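PDB 5C2Y: RNA polymerase II subunit B1 CTD phosphatase RTR1 from Saccharomyces cerevisiae, which dephosphorylates the C-terminal domain repeats of the largest RNA polymerase II subunit and so regulates the polymerase during transcription. Local coordinates for residues E10-T15 / K54-F59; F59-M64 / F138-V143; D63-L68 / G79-G84. All blocks are in the same frame, centred on the assembly; numbering follows the deposited sequence.

Contact 1: E10-T15 / K54-F59; sequences EDIKET and KYLGRF. With SO4 (sulfate ion), chain D.
Ile12, on helix 9-17, meets Tyr55 and Leu56 of helix 50-56 and Phe59 farther along the chain, and its two branches divide the work. CB already points at the opposing segment. A chi1 of -62° sets CG1 beside the backbone N, and this leaves CG2 anti to that N, 3.9 Å from Tyr55 CE2, at the edge of that ring and near its plane. The same methyl reaches Phe59 more loosely, Ile12 CG2 to Phe59 CE2 being 4.4 Å. The other branch runs out through CG1 with chi2 near 171°, and its tip CD1 touches Leu56 CD1 at 3.4 Å, the two side chains crossing at about a right angle. Lys13 lies alongside the Tyr55 hydroxyl: its CG is 3.8 Å from Tyr55 OH. The extended Lys13 chain ends with NZ 6.0 Å from the centroid of the Tyr55 ring, a long separation that gives at most a weak cation-pi attraction. Beyond the interface, Lys54 NZ pairs with Glu165 and donates to sulfate O2 at 2.8 Å; the anion probably comes from the crystallisation liquor. Leu56 and Phe59 also rest on Ile38 of helix 28-42. The arrangement is a buried, apolar joint between helix 9-17 and the 54-59 segment, in a fold built of helices and loops without strands.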
loop_
_atom_site.group_PDB
_atom_site.type_symbol
_atom_site.label_atom_id
_atom_site.label_comp_id
_atom_site.label_asym_id
_atom_site.label_seq_id
_atom_site.Cartn_x
_atom_site.Cartn_y
_atom_site.Cartn_z
ATOM N N GLU A 10 -10.303 -4.664 9.928
ATOM C CA GLU A 10 -10.521 -4.791 11.352
ATOM C C GLU A 10 -9.185 -4.893 12.093
ATOM O O GLU A 10 -9.013 -4.275 13.154
ATOM C CB GLU A 10 -11.421 -5.984 11.658
ATOM C CG GLU A 10 -11.924 -6.014 13.105
ATOM C CD GLU A 10 -12.682 -4.749 13.514
ATOM O OE1 GLU A 10 -13.213 -4.047 12.616
ATOM O OE2 GLU A 10 -12.740 -4.459 14.736
ATOM N N ASP A 11 -8.244 -5.656 11.536
ATOM C CA ASP A 11 -6.899 -5.745 12.113
ATOM C C ASP A 11 -6.252 -4.373 12.240
ATOM O O ASP A 11 -5.640 -4.054 13.254
ATOM C CB ASP A 11 -6.008 -6.649 11.267
ATOM C CG ASP A 11 -6.598 -8.027 11.080
ATOM O OD1 ASP A 11 -7.733 -8.268 11.571
ATOM O OD2 ASP A 11 -5.904 -8.879 10.480
ATOM N N ILE A 12 -6.405 -3.572 11.193
ATOM C CA ILE A 12 -5.907 -2.207 11.161
ATOM C C ILE A 12 -6.571 -1.334 12.225
ATOM O O ILE A 12 -5.933 -0.458 12.815
ATOM C CB ILE A 12 -6.133 -1.606 9.767
ATOM C CG1 ILE A 12 -5.345 -2.421 8.749
ATOM C CG2 ILE A 12 -5.705 -0.179 9.720
ATOM C CD1 ILE A 12 -5.637 -2.070 7.359
ATOM N N LYS A 13 -7.856 -1.581 12.465
ATOM C CA LYS A 13 -8.621 -0.775 13.404
ATOM C C LYS A 13 -8.284 -1.186 14.833
ATOM O O LYS A 13 -8.185 -0.337 15.719
ATOM C CB LYS A 13 -10.126 -0.916 13.151
ATOM C CG LYS A 13 -10.709 -0.115 11.979
ATOM C CD LYS A 13 -12.168 -0.502 11.818
ATOM C CE LYS A 13 -12.819 0.050 10.555
ATOM N NZ LYS A 13 -13.973 -0.828 10.149
ATOM N N GLU A 14 -8.100 -2.488 15.045
ATOM C CA GLU A 14 -7.828 -3.033 16.371
ATOM C C GLU A 14 -6.371 -2.853 16.790
ATOM O O GLU A 14 -6.087 -2.479 17.927
ATOM C CB GLU A 14 -8.195 -4.529 16.430
ATOM C CG GLU A 14 -9.697 -4.818 16.614
ATOM C CD GLU A 14 -10.108 -6.217 16.124
ATOM O OE1 GLU A 14 -9.222 -6.961 15.630
ATOM O OE2 GLU A 14 -11.317 -6.564 16.220
ATOM N N THR A 15 -5.451 -3.114 15.869
ATOM C CA THR A 15 -4.031 -3.134 16.190
ATOM C C THR A 15 -3.417 -1.727 16.243
ATOM O O THR A 15 -2.395 -1.532 16.892
ATOM C CB THR A 15 -3.254 -3.994 15.166
ATOM O OG1 THR A 15 -3.995 -5.193 14.887
ATOM C CG2 THR A 15 -1.861 -4.352 15.674
ATOM N N LYS A 54 -7.267 -0.253 -0.199
ATOM C CA LYS A 54 -7.925 1.007 -0.504
ATOM C C LYS A 54 -8.218 1.791 0.758
ATOM O O LYS A 54 -8.005 3.005 0.820
ATOM C CB LYS A 54 -9.226 0.762 -1.267
ATOM C CG LYS A 54 -9.069 0.634 -2.776
ATOM C CD LYS A 54 -10.101 -0.311 -3.378
ATOM C CE LYS A 54 -11.525 0.221 -3.293
ATOM N NZ LYS A 54 -11.770 1.342 -4.230
ATOM N N TYR A 55 -8.733 1.097 1.766
ATOM C CA TYR A 55 -9.045 1.740 3.034
ATOM C C TYR A 55 -7.791 2.377 3.609
ATOM O O TYR A 55 -7.816 3.480 4.155
ATOM C CB TYR A 55 -9.626 0.721 4.019
ATOM C CG TYR A 55 -9.660 1.180 5.460
ATOM C CD1 TYR A 55 -10.560 2.148 5.872
ATOM C CD2 TYR A 55 -8.796 0.640 6.407
ATOM C CE1 TYR A 55 -10.594 2.579 7.179
ATOM C CE2 TYR A 55 -8.833 1.064 7.724
ATOM C CZ TYR A 55 -9.738 2.030 8.102
ATOM O OH TYR A 55 -9.794 2.465 9.407
ATOM N N LEU A 56 -6.699 1.646 3.458
ATOM C CA LEU A 56 -5.391 1.979 3.994
ATOM C C LEU A 56 -4.867 3.337 3.538
ATOM O O LEU A 56 -4.161 4.023 4.281
ATOM C CB LEU A 56 -4.443 0.884 3.563
ATOM C CG LEU A 56 -3.158 0.551 4.258
ATOM C CD1 LEU A 56 -3.468 -0.298 5.458
ATOM C CD2 LEU A 56 -2.335 -0.209 3.240
ATOM N N GLY A 57 -5.206 3.716 2.309
ATOM C CA GLY A 57 -4.807 5.000 1.752
ATOM C C GLY A 57 -4.990 6.251 2.612
ATOM O O GLY A 57 -4.198 7.196 2.487
ATOM N N ARG A 58 -6.019 6.272 3.466
ATOM C CA ARG A 58 -6.244 7.376 4.413
ATOM C C ARG A 58 -5.018 7.717 5.229
ATOM O O ARG A 58 -4.836 8.869 5.636
ATOM C CB ARG A 58 -7.344 7.048 5.424
ATOM C CG ARG A 58 -8.639 6.669 4.849
ATOM C CD ARG A 58 -9.301 5.673 5.727
ATOM N NE ARG A 58 -10.551 5.278 5.114
ATOM C CZ ARG A 58 -11.710 5.847 5.399
ATOM N NH1 ARG A 58 -11.768 6.823 6.305
ATOM N NH2 ARG A 58 -12.811 5.430 4.794
ATOM N N PHE A 59 -4.211 6.690 5.493
ATOM C CA PHE A 59 -3.195 6.731 6.533
ATOM C C PHE A 59 -1.803 6.950 5.996
ATOM O O PHE A 59 -0.873 7.142 6.773
ATOM C CB PHE A 59 -3.207 5.421 7.330
ATOM C CG PHE A 59 -4.523 5.119 7.997
ATOM C CD1 PHE A 59 -4.937 5.835 9.115
ATOM C CD2 PHE A 59 -5.332 4.103 7.527
ATOM C CE1 PHE A 59 -6.135 5.544 9.733
ATOM C CE2 PHE A 59 -6.526 3.812 8.144
ATOM C CZ PHE A 59 -6.929 4.532 9.241
HETATM S S SO4 D . -14.616 2.509 -3.274
HETATM O O1 SO4 D . -14.896 1.394 -4.181
HETATM O O2 SO4 D . -13.605 3.380 -3.865
HETATM O O3 SO4 D . -14.151 1.964 -1.999
HETATM O O4 SO4 D . -15.830 3.282 -3.025
#

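Contact 2: F59-M64 / F138-V143; sequences FLTPDM and FARTGV
Within the predicted RTR1-type zinc-finger region, but away from the metal, Arg140 reaches across to the carbonyl of Leu60 in the connection between helices 50-56 and 62-74. The guanidinium presents two nitrogens to one oxygen: NH1 and NH2 each lie 3.1 Å from Leu60 O, which sits at the edge of the group, near its plane. With N-H...O angles of 132° and 134°, both bonds are bent and weak. Further ties of the same group lie outside the two segments, NH1 probably donating to Arg58 O and NH2 donating to Glu135 O. Several backbone carbonyls thus meet the buried guanidinium, and their dipoles would probably favour its charge. An extended chain from CG to NE carries the guanidinium this far from its own backbone.

Arg140 is the centre of an inverse gamma turn and the first residue of a type II beta turn that ends at Val143, closed by Val143 N to Arg140 O at 3.2 Å. Gly142 takes the third place of this turn with a positive phi. On the facing segment Thr61 is the N-cap of helix 62-74. Its chi1 of 58° swings OG1 back over the main chain, where it accepts from Met64 N at 3.3 Å in a nearly straight capping bond. The threonine methyl meets the arginine, Thr61 CG2 lying 3.5 Å from Arg140 NH2. At the end of the turn, Val143 meets the Phe59 ring: CE1 of the phenylalanine is 3.7 Å from Val143 O and 4.4 Å from Val143 CG2. The same ring also rests on Ile38 of helix 28-42.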
loop_
_atom_site.group_PDB
_atom_site.type_symbol
_atom_site.label_atom_id
_atom_site.label_comp_id
_atom_site.label_asym_id
_atom_site.label_seq_id
_atom_site.Cartn_x
_atom_site.Cartn_y
_atom_site.Cartn_z
ATOM N N PHE A 59 -4.211 6.690 5.493
ATOM C CA PHE A 59 -3.195 6.731 6.533
ATOM C C PHE A 59 -1.803 6.950 5.996
ATOM O O PHE A 59 -0.873 7.142 6.773
ATOM C CB PHE A 59 -3.207 5.421 7.330
ATOM C CG PHE A 59 -4.523 5.119 7.997
ATOM C CD1 PHE A 59 -4.937 5.835 9.115
ATOM C CD2 PHE A 59 -5.332 4.103 7.527
ATOM C CE1 PHE A 59 -6.135 5.544 9.733
ATOM C CE2 PHE A 59 -6.526 3.812 8.144
ATOM C CZ PHE A 59 -6.929 4.532 9.241
ATOM N N LEU A 60 -1.657 6.900 4.672
ATOM C CA LEU A 60 -0.340 6.921 4.035
ATOM C C LEU A 60 -0.096 8.124 3.146
ATOM O O LEU A 60 -1.011 8.691 2.555
ATOM C CB LEU A 60 -0.135 5.662 3.199
ATOM C CG LEU A 60 -0.350 4.358 3.953
ATOM C CD1 LEU A 60 -0.025 3.197 3.054
ATOM C CD2 LEU A 60 0.512 4.345 5.194
ATOM N N THR A 61 1.170 8.500 3.066
ATOM C CA THR A 61 1.645 9.453 2.089
ATOM C C THR A 61 2.488 8.651 1.095
ATOM O O THR A 61 2.918 7.536 1.418
ATOM C CB THR A 61 2.473 10.556 2.748
ATOM O OG1 THR A 61 3.571 9.952 3.443
ATOM C CG2 THR A 61 1.626 11.345 3.746
ATOM N N PRO A 62 2.709 9.194 -0.120
ATOM C CA PRO A 62 3.586 8.525 -1.079
ATOM C C PRO A 62 4.920 8.090 -0.474
ATOM O O PRO A 62 5.430 7.009 -0.793
ATOM C CB PRO A 62 3.780 9.601 -2.142
ATOM C CG PRO A 62 2.489 10.266 -2.165
ATOM C CD PRO A 62 2.091 10.384 -0.727
ATOM N N ASP A 63 5.463 8.913 0.417
ATOM C CA ASP A 63 6.753 8.614 1.023
ATOM C C ASP A 63 6.654 7.458 1.991
ATOM O O ASP A 63 7.498 6.559 1.974
ATOM C CB ASP A 63 7.304 9.848 1.711
ATOM C CG ASP A 63 7.241 11.056 0.824
ATOM O OD1 ASP A 63 8.219 11.266 0.076
ATOM O OD2 ASP A 63 6.192 11.763 0.836
ATOM N N MET A 64 5.614 7.460 2.817
ATOM C CA MET A 64 5.430 6.371 3.767
ATOM C C MET A 64 5.206 5.060 3.033
ATOM O O MET A 64 5.664 4.010 3.473
ATOM C CB MET A 64 4.270 6.656 4.711
ATOM C CG MET A 64 4.616 7.605 5.838
ATOM S SD MET A 64 6.014 7.065 6.870
ATOM C CE MET A 64 6.146 8.534 7.900
ATOM N N PHE A 138 -1.323 13.186 10.750
ATOM C CA PHE A 138 -1.858 13.900 11.899
ATOM C C PHE A 138 -2.711 15.096 11.458
ATOM O O PHE A 138 -3.645 15.491 12.159
ATOM C CB PHE A 138 -0.723 14.355 12.825
ATOM C CG PHE A 138 -0.108 15.673 12.445
ATOM C CD1 PHE A 138 0.687 15.785 11.317
ATOM C CD2 PHE A 138 -0.304 16.799 13.239
ATOM C CE1 PHE A 138 1.266 17.006 10.964
ATOM C CE2 PHE A 138 0.270 18.025 12.896
ATOM C CZ PHE A 138 1.052 18.124 11.753
ATOM N N ALA A 139 -2.387 15.654 10.291
ATOM C CA ALA A 139 -3.174 16.723 9.681
ATOM C C ALA A 139 -4.535 16.244 9.132
ATOM O O ALA A 139 -5.431 17.042 8.888
ATOM C CB ALA A 139 -2.371 17.376 8.577
ATOM N N ARG A 140 -4.690 14.940 8.944
ATOM C CA ARG A 140 -5.944 14.397 8.436
ATOM C C ARG A 140 -6.903 14.120 9.573
ATOM O O ARG A 140 -7.208 12.953 9.867
ATOM C CB ARG A 140 -5.685 13.117 7.643
ATOM C CG ARG A 140 -4.565 13.267 6.634
ATOM C CD ARG A 140 -4.205 11.947 5.991
ATOM N NE ARG A 140 -3.131 12.147 5.026
ATOM C CZ ARG A 140 -2.778 11.267 4.098
ATOM N NH1 ARG A 140 -3.411 10.104 4.011
ATOM N NH2 ARG A 140 -1.794 11.560 3.252
ATOM N N THR A 141 -7.368 15.197 10.204
ATOM C CA THR A 141 -8.235 15.105 11.374
ATOM C C THR A 141 -9.392 14.142 11.197
ATOM O O THR A 141 -10.139 14.223 10.223
ATOM C CB THR A 141 -8.842 16.454 11.745
ATOM O OG1 THR A 141 -7.830 17.468 11.751
ATOM C CG2 THR A 141 -9.473 16.360 13.115
ATOM N N GLY A 142 -9.537 13.226 12.144
ATOM C CA GLY A 142 -10.669 12.334 12.139
ATOM C C GLY A 142 -10.582 11.066 11.317
ATOM O O GLY A 142 -11.379 10.158 11.564
ATOM N N VAL A 143 -9.639 10.962 10.371
ATOM C CA VAL A 143 -9.602 9.783 9.480
ATOM C C VAL A 143 -9.320 8.476 10.198
ATOM O O VAL A 143 -9.315 7.428 9.570
ATOM C CB VAL A 143 -8.538 9.881 8.353
ATOM C CG1 VAL A 143 -8.724 11.142 7.519
ATOM C CG2 VAL A 143 -7.133 9.770 8.920
#

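Contact 3: D63-L68 / G79-G84; sequences DMYQDL and GYPLCG. With ZN (zinc ion), chain C.
Tyr65 and Pro81 approach from opposite directions, the tyrosine from helix 62-74 and the proline from the loop that follows it. Pro81 CD is 3.4 Å from Tyr65 OH and 4.0 Å from Tyr65 CE1, and Pro81 CG lies equally close to that CE1. Tyr65 projects this far because CG is anti to its backbone nitrogen (chi1 179°). Its hydroxyl also arrives at the rim of a second ring, lying in the plane of Tyr80, 3.7 Å from Tyr80 CD1, and the two tyrosine side chains cross at a slant. About one helical turn on, Leu68 adds CD2 against Pro81 CG at 4.1 Å, and the proline is touched by both side chains. The polar ends are satisfied elsewhere, Tyr65 OH by Ser125 on helix 119-129 and Tyr80 OH by Glu164. With an alanine in place of Tyr65, a gap would probably open beside Pro81 and Ser125 OG would lose this partner.

Residues Tyr80 to Cys83 form a type I beta turn, with Cys83 N bonded to Tyr80 O at 3.1 Å. At its end Cys83 SG binds the zinc ion at 2.2 Å, alongside Cys78, Cys117 and His121; the Tyr80 ring meets the imidazole of that histidine. The 63-68 side chains thus contribute apolar contact to Pro81, while Arg72 farther along the helix bonds Cys83 O, which is consistent with helix 62-74 helping to position the zinc-binding turn.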
loop_
_atom_site.group_PDB
_atom_site.type_symbol
_atom_site.label_atom_id
_atom_site.label_comp_id
_atom_site.label_asym_id
_atom_site.label_seq_id
_atom_site.Cartn_x
_atom_site.Cartn_y
_atom_site.Cartn_z
ATOM N N ASP A 63 5.463 8.913 0.417
ATOM C CA ASP A 63 6.753 8.614 1.023
ATOM C C ASP A 63 6.654 7.458 1.991
ATOM O O ASP A 63 7.498 6.559 1.974
ATOM C CB ASP A 63 7.304 9.848 1.711
ATOM C CG ASP A 63 7.241 11.056 0.824
ATOM O OD1 ASP A 63 8.219 11.266 0.076
ATOM O OD2 ASP A 63 6.192 11.763 0.836
ATOM N N MET A 64 5.614 7.460 2.817
ATOM C CA MET A 64 5.430 6.371 3.767
ATOM C C MET A 64 5.206 5.060 3.033
ATOM O O MET A 64 5.664 4.010 3.473
ATOM C CB MET A 64 4.270 6.656 4.711
ATOM C CG MET A 64 4.616 7.605 5.838
ATOM S SD MET A 64 6.014 7.065 6.870
ATOM C CE MET A 64 6.146 8.534 7.900
ATOM N N TYR A 65 4.526 5.122 1.898
ATOM C CA TYR A 65 4.287 3.917 1.130
ATOM C C TYR A 65 5.623 3.413 0.595
ATOM O O TYR A 65 5.892 2.213 0.615
ATOM C CB TYR A 65 3.287 4.181 0.008
ATOM C CG TYR A 65 3.025 2.977 -0.839
ATOM C CD1 TYR A 65 2.054 2.057 -0.487
ATOM C CD2 TYR A 65 3.749 2.754 -1.993
ATOM C CE1 TYR A 65 1.808 0.934 -1.275
ATOM C CE2 TYR A 65 3.511 1.640 -2.782
ATOM C CZ TYR A 65 2.543 0.736 -2.418
ATOM O OH TYR A 65 2.316 -0.360 -3.207
ATOM N N GLN A 66 6.470 4.335 0.146
ATOM C CA GLN A 66 7.827 3.976 -0.284
ATOM C C GLN A 66 8.563 3.182 0.792
ATOM O O GLN A 66 9.100 2.093 0.524
ATOM C CB GLN A 66 8.638 5.220 -0.643
ATOM C CG GLN A 66 9.913 4.891 -1.394
ATOM C CD GLN A 66 9.646 3.916 -2.539
ATOM O OE1 GLN A 66 8.957 4.256 -3.511
ATOM N NE2 GLN A 66 10.183 2.695 -2.427
ATOM N N ASP A 67 8.573 3.732 2.007
ATOM C CA ASP A 67 9.158 3.061 3.157
ATOM C C ASP A 67 8.578 1.655 3.364
ATOM O O ASP A 67 9.305 0.722 3.663
ATOM C CB ASP A 67 8.949 3.906 4.411
ATOM C CG ASP A 67 9.912 5.074 4.490
ATOM O OD1 ASP A 67 10.987 5.001 3.848
ATOM O OD2 ASP A 67 9.591 6.058 5.205
ATOM N N LEU A 68 7.270 1.509 3.200
ATOM C CA LEU A 68 6.623 0.213 3.328
ATOM C C LEU A 68 7.128 -0.793 2.286
ATOM O O LEU A 68 7.362 -1.955 2.592
ATOM C CB LEU A 68 5.109 0.375 3.208
ATOM C CG LEU A 68 4.280 -0.908 3.252
ATOM C CD1 LEU A 68 4.502 -1.696 4.548
ATOM C CD2 LEU A 68 2.816 -0.557 3.067
ATOM N N GLY A 79 6.810 -5.709 -3.333
ATOM C CA GLY A 79 6.517 -4.408 -2.756
ATOM C C GLY A 79 5.041 -4.133 -2.560
ATOM O O GLY A 79 4.656 -3.433 -1.613
ATOM N N TYR A 80 4.210 -4.684 -3.448
ATOM C CA TYR A 80 2.771 -4.419 -3.448
ATOM C C TYR A 80 2.114 -5.143 -2.279
ATOM O O TYR A 80 2.290 -6.351 -2.136
ATOM C CB TYR A 80 2.171 -4.869 -4.783
ATOM C CG TYR A 80 0.762 -4.385 -5.110
ATOM C CD1 TYR A 80 0.401 -3.056 -4.955
ATOM C CD2 TYR A 80 -0.179 -5.255 -5.635
ATOM C CE1 TYR A 80 -0.861 -2.614 -5.294
ATOM C CE2 TYR A 80 -1.442 -4.828 -5.968
ATOM C CZ TYR A 80 -1.777 -3.509 -5.798
ATOM O OH TYR A 80 -3.041 -3.094 -6.140
ATOM N N PRO A 81 1.346 -4.425 -1.443
ATOM C CA PRO A 81 0.885 -5.089 -0.210
ATOM C C PRO A 81 -0.113 -6.246 -0.389
ATOM O O PRO A 81 -0.355 -6.947 0.594
ATOM C CB PRO A 81 0.238 -3.942 0.586
ATOM C CG PRO A 81 0.922 -2.717 0.106
ATOM C CD PRO A 81 1.165 -2.967 -1.377
ATOM N N LEU A 82 -0.657 -6.465 -1.584
ATOM C CA LEU A 82 -1.602 -7.572 -1.773
ATOM C C LEU A 82 -0.873 -8.855 -2.129
ATOM O O LEU A 82 -1.472 -9.923 -2.123
ATOM C CB LEU A 82 -2.636 -7.244 -2.859
ATOM C CG LEU A 82 -3.737 -6.197 -2.608
ATOM C CD1 LEU A 82 -4.430 -5.782 -3.884
ATOM C CD2 LEU A 82 -4.767 -6.692 -1.636
ATOM N N CYS A 83 0.421 -8.758 -2.425
ATOM C CA CYS A 83 1.185 -9.896 -2.938
ATOM C C CYS A 83 2.040 -10.562 -1.887
ATOM O O CYS A 83 2.787 -9.889 -1.186
ATOM C CB CYS A 83 2.093 -9.461 -4.082
ATOM S SG CYS A 83 3.054 -10.823 -4.776
ATOM N N GLY A 84 1.957 -11.885 -1.809
ATOM C CA GLY A 84 2.737 -12.656 -0.863
ATOM C C GLY A 84 3.949 -13.331 -1.469
ATOM O O GLY A 84 4.653 -14.073 -0.801
HETATM ZN ZN ZN C . 3.798 -9.530 -6.411
#

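How the contacts relate
From the N terminus, contact 1 closes first: helix 9-17 is met by 54-59 after a loop that contains helix 28-42. Contacts 2 and 3 both come after contact 1 has closed, and Phe59 passes from contact 1 to contact 2. Contact 2 closes a long excursion, 59-64 to 138-143, and the short loop of contact 3, from 63-68 to 79-84, lies within it; none of the three cross. Contacts 2 and 3 share Asp63 and Met64, and Leu60 CD1 packs against Tyr65 CD1 between them. Contacts 1 and 2 adjoin through Phe59 and the residues next to it. Together they tie the N-terminal helix, the 54-68 segment, the late loop and the zinc-binding turn.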